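Local coordinates for NUDIX hydrolase (Alicyclobacillus acidocaldarius subsp. acidocaldarius, PDB 3QSJ), which probably hydrolyses phosphorus-containing anhydrides as a metal-dependent member of the NUDIX hydrolase family that binds a calcium ion, at residues L178-A182 with R183-T187; A130-L133 with G134-R137. All blocks are in the same frame, centred on the assembly; numbering follows the deposited sequence.

Contact 1: L178-A182 with R183-T187; sequences LWTPA and RDMLT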
loop_
_atom_site.group_PDB
_atom_site.type_symbol
_atom_site.label_atom_id
_atom_site.label_comp_id
_atom_site.label_asym_id
_atom_site.label_seq_id
_atom_site.Cartn_x
_atom_site.Cartn_y
_atom_site.Cartn_z
ATOM N N LEU A 178 9.048 8.564 1.920
ATOM C CA LEU A 178 8.807 9.913 1.470
ATOM C C LEU A 178 7.802 10.017 0.344
ATOM O O LEU A 178 7.480 9.011 -0.296
ATOM C CB LEU A 178 10.108 10.655 1.107
ATOM C CG LEU A 178 10.992 10.271 -0.120
ATOM C CD1 LEU A 178 10.887 8.888 -0.569
ATOM C CD2 LEU A 178 10.983 11.306 -1.210
ATOM N N TRP A 179 7.313 11.250 0.140
ATOM C CA TRP A 179 6.457 11.556 -1.002
ATOM C C TRP A 179 7.404 11.917 -2.152
ATOM O O TRP A 179 8.124 12.944 -2.102
ATOM C CB TRP A 179 5.573 12.775 -0.695
ATOM C CG TRP A 179 4.373 12.441 0.122
ATOM C CD1 TRP A 179 4.154 12.718 1.446
ATOM C CD2 TRP A 179 3.166 11.868 -0.376
ATOM N NE1 TRP A 179 2.844 12.422 1.783
ATOM C CE2 TRP A 179 2.220 11.885 0.681
ATOM C CE3 TRP A 179 2.773 11.374 -1.639
ATOM C CZ2 TRP A 179 0.914 11.404 0.521
ATOM C CZ3 TRP A 179 1.470 10.921 -1.788
ATOM C CH2 TRP A 179 0.595 10.858 -0.689
ATOM N N THR A 180 7.373 11.128 -3.216
ATOM C CA THR A 180 8.256 11.455 -4.327
ATOM C C THR A 180 7.510 11.611 -5.643
ATOM O O THR A 180 6.573 10.852 -5.894
ATOM C CB THR A 180 9.372 10.361 -4.484
ATOM O OG1 THR A 180 10.262 10.750 -5.534
ATOM C CG2 THR A 180 8.799 8.983 -4.797
ATOM N N PRO A 181 7.892 12.548 -6.524
ATOM C CA PRO A 181 7.283 12.542 -7.864
ATOM C C PRO A 181 7.605 11.158 -8.478
ATOM O O PRO A 181 8.718 10.647 -8.281
ATOM C CB PRO A 181 8.048 13.640 -8.602
ATOM C CG PRO A 181 8.649 14.460 -7.579
ATOM C CD PRO A 181 8.931 13.598 -6.407
ATOM N N ALA A 182 6.630 10.518 -9.130
ATOM C CA ALA A 182 6.818 9.164 -9.727
ATOM C C ALA A 182 7.916 9.164 -10.814
ATOM O O ALA A 182 8.690 8.212 -10.900
ATOM C CB ALA A 182 5.488 8.654 -10.286
ATOM N N ARG A 183 8.030 10.268 -11.594
ATOM C CA ARG A 183 9.078 10.443 -12.633
ATOM C C ARG A 183 10.511 10.357 -12.046
ATOM O O ARG A 183 11.386 9.674 -12.625
ATOM C CB ARG A 183 8.855 11.791 -13.340
ATOM C CG ARG A 183 9.488 11.897 -14.721
ATOM C CD ARG A 183 9.165 13.242 -15.364
ATOM N NE ARG A 183 7.724 13.444 -15.555
ATOM C CZ ARG A 183 7.065 13.157 -16.675
ATOM N NH1 ARG A 183 5.759 13.376 -16.757
ATOM N NH2 ARG A 183 7.709 12.647 -17.723
ATOM N N ASP A 184 10.754 11.085 -10.925
ATOM C CA ASP A 184 12.031 11.156 -10.186
ATOM C C ASP A 184 12.478 9.744 -9.811
ATOM O O ASP A 184 13.591 9.333 -10.124
ATOM C CB ASP A 184 11.863 11.954 -8.859
ATOM C CG ASP A 184 12.102 13.460 -8.860
ATOM O OD1 ASP A 184 11.959 14.085 -9.933
ATOM O OD2 ASP A 184 12.348 14.027 -7.751
HETATM N N MSE A 185 11.584 9.001 -9.145
HETATM C CA MSE A 185 11.847 7.658 -8.656
HETATM C C MSE A 185 12.094 6.678 -9.796
HETATM O O MSE A 185 13.052 5.905 -9.757
HETATM C CB MSE A 185 10.682 7.181 -7.799
HETATM C CG MSE A 185 11.013 5.920 -7.059
HETATM SE SE MSE A 185 12.722 6.011 -6.142
HETATM C CE MSE A 185 12.306 7.143 -4.794
ATOM N N LEU A 186 11.292 6.775 -10.834
ATOM C CA LEU A 186 11.445 5.937 -12.026
ATOM C C LEU A 186 12.841 6.077 -12.637
ATOM O O LEU A 186 13.488 5.071 -12.911
ATOM C CB LEU A 186 10.363 6.272 -13.091
ATOM C CG LEU A 186 10.365 5.363 -14.348
ATOM C CD1 LEU A 186 10.295 3.860 -13.979
ATOM C CD2 LEU A 186 9.269 5.730 -15.287
ATOM N N THR A 187 13.312 7.330 -12.833
ATOM C CA THR A 187 14.604 7.630 -13.432
ATOM C C THR A 187 15.713 7.033 -12.575
ATOM O O THR A 187 16.625 6.393 -13.112
ATOM C CB THR A 187 14.700 9.143 -13.680
ATOM O OG1 THR A 187 13.678 9.488 -14.624
ATOM C CG2 THR A 187 16.062 9.579 -14.187
#
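A chi1 of -177° at T180 sets OG1 opposite the backbone N and leaves CG2 between N and the carbonyl carbon, where it meets selenomethionine M185, lying 4.0 Å from M185 CE and equally near its CB. The M185 chain, which bends at chi2 and chi3, crosses the threonine at about a right angle, and both side chains also touch V28. On the T180 hydroxyl the same torsion confers a second role: OG1 donates to P181 O at 3.2 Å, and this carbonyl also receives a weak, long bond from M185 N. Here a sheet strand of the NUDIX fold, paired antiparallel with strand 24-31, turns into helix 182-190, with P181 at the N-cap and the local axes almost perpendicular (85°). Were T180 replaced by an alanine, P181 O would probably lose its hydroxyl partner and a gap would be likely to open beside M185 CE. The D184 carboxylate crosses the proline obliquely at its CG-CD edge, OD2 3.7 Å from P181 CG. The first firm helical bond runs from L186 N to A182 O, 3.0 Å. One residue on, R183 O is gripped twice, by T187 N and, from the opposite face of its plane, by T187 OG1 at 3.0 Å.

Contact 2: A130-L133 with G134-R137; sequences AFDL and GLLR
D132 begins an Asx turn: its OD1 accepts the G134 N-H at 3.0 Å, a bent bond (137°) whose donor stands above the carboxylate plane. The side chain reaches forward because CG is anti to the backbone N and beside the carbonyl carbon (chi1 175°), and G134, having no side chain, lets OD1 come within 3.5 Å of its CA. The main-chain carbonyl of the same aspartate makes a second bond: D132 O receives L135 N at 3.2 Å, giving a type I beta turn through L133 and G134. Thus one residue holds the first turn by both its backbone and its side chain. L133, next in sequence, starts another such turn, with L133 O taking the N-H of L136 at 3.0 Å, and the two in succession form a short 3-10 segment between strands 130-131 and 137-143. The buried L133 side chain packs on P73 and A76 of helix 72-87, where L136 joins it on A76. L135, which also touches A92, crosses D132 at about a right angle, bringing its CG to 3.7 Å from D132 OD2.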
loop_
_atom_site.group_PDB
_atom_site.type_symbol
_atom_site.label_atom_id
_atom_site.label_comp_id
_atom_site.label_asym_id
_atom_site.label_seq_id
_atom_site.Cartn_x
_atom_site.Cartn_y
_atom_site.Cartn_z
ATOM N N ALA A 130 -14.370 1.335 10.406
ATOM C CA ALA A 130 -13.969 0.328 9.438
ATOM C C ALA A 130 -13.487 1.039 8.226
ATOM O O ALA A 130 -13.644 2.287 8.129
ATOM C CB ALA A 130 -15.150 -0.627 9.103
ATOM N N PHE A 131 -12.912 0.264 7.298
ATOM C CA PHE A 131 -12.374 0.864 6.066
ATOM C C PHE A 131 -13.465 1.113 5.042
ATOM O O PHE A 131 -14.370 0.279 4.892
ATOM C CB PHE A 131 -11.365 -0.070 5.445
ATOM C CG PHE A 131 -10.099 -0.146 6.275
ATOM C CD1 PHE A 131 -9.273 0.975 6.415
ATOM C CD2 PHE A 131 -9.775 -1.313 6.971
ATOM C CE1 PHE A 131 -8.063 0.903 7.100
ATOM C CE2 PHE A 131 -8.576 -1.393 7.700
ATOM C CZ PHE A 131 -7.718 -0.287 7.756
ATOM N N ASP A 132 -13.327 2.210 4.285
ATOM C CA ASP A 132 -14.245 2.462 3.159
ATOM C C ASP A 132 -13.424 1.944 1.956
ATOM O O ASP A 132 -12.554 2.659 1.397
ATOM C CB ASP A 132 -14.531 3.984 3.034
ATOM C CG ASP A 132 -15.393 4.272 1.797
ATOM O OD1 ASP A 132 -15.748 3.291 1.066
ATOM O OD2 ASP A 132 -15.720 5.480 1.562
ATOM N N LEU A 133 -13.708 0.713 1.547
ATOM C CA LEU A 133 -12.980 0.103 0.416
ATOM C C LEU A 133 -13.282 0.767 -0.950
ATOM O O LEU A 133 -12.489 0.623 -1.882
ATOM C CB LEU A 133 -13.305 -1.389 0.370
ATOM C CG LEU A 133 -12.848 -2.132 1.643
ATOM C CD1 LEU A 133 -13.205 -3.642 1.571
ATOM C CD2 LEU A 133 -11.332 -1.860 1.966
ATOM N N GLY A 134 -14.343 1.563 -0.998
ATOM C CA GLY A 134 -14.725 2.315 -2.179
ATOM C C GLY A 134 -13.664 3.360 -2.551
ATOM O O GLY A 134 -13.660 3.893 -3.674
ATOM N N LEU A 135 -12.809 3.709 -1.593
ATOM C CA LEU A 135 -11.699 4.688 -1.788
ATOM C C LEU A 135 -10.458 4.014 -2.409
ATOM O O LEU A 135 -9.514 4.717 -2.751
ATOM C CB LEU A 135 -11.350 5.351 -0.466
ATOM C CG LEU A 135 -12.411 6.320 0.045
ATOM C CD1 LEU A 135 -11.984 6.850 1.439
ATOM C CD2 LEU A 135 -12.591 7.498 -0.919
ATOM N N LEU A 136 -10.487 2.701 -2.615
ATOM C CA LEU A 136 -9.341 2.012 -3.281
ATOM C C LEU A 136 -9.722 1.473 -4.619
ATOM O O LEU A 136 -10.884 1.051 -4.787
ATOM C CB LEU A 136 -8.839 0.806 -2.439
ATOM C CG LEU A 136 -7.754 1.177 -1.399
ATOM C CD1 LEU A 136 -8.298 2.213 -0.321
ATOM C CD2 LEU A 136 -7.414 -0.097 -0.626
ATOM N N ARG A 137 -8.782 1.509 -5.555
ATOM C CA ARG A 137 -8.973 0.958 -6.861
ATOM C C ARG A 137 -8.007 -0.222 -7.031
ATOM O O ARG A 137 -6.796 -0.065 -6.842
ATOM C CB ARG A 137 -8.714 2.039 -7.932
ATOM C CG ARG A 137 -8.811 1.541 -9.354
ATOM C CD ARG A 137 -8.249 2.563 -10.372
ATOM N NE ARG A 137 -8.436 2.066 -11.739
ATOM C CZ ARG A 137 -9.540 2.237 -12.461
ATOM N NH1 ARG A 137 -10.572 2.915 -11.961
ATOM N NH2 ARG A 137 -9.648 1.678 -13.682
#

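Contact 2 comes first along the chain and contact 1 follows, with the rest of strand 137-143 and strand 151-160 between them. Their centres stand 25 Å apart, their nearest atoms about 12 Å, and they do not touch. The mixed sheet provides the bridge: residues 130-137 lead into strand 137-143, whereas residues 178-187 lead off the end of strand 174-181, paired with strand 24-31. Their packing partners differ as well. Contact 2 rests on helix 72-87, which carries the calcium ligands E82 and E86, the L136 side chain being about 10 Å from that of E82; contact 1 lies away from the metal, beside helix 198-209. In both, local bonds accompany a change of chain direction next to a strand.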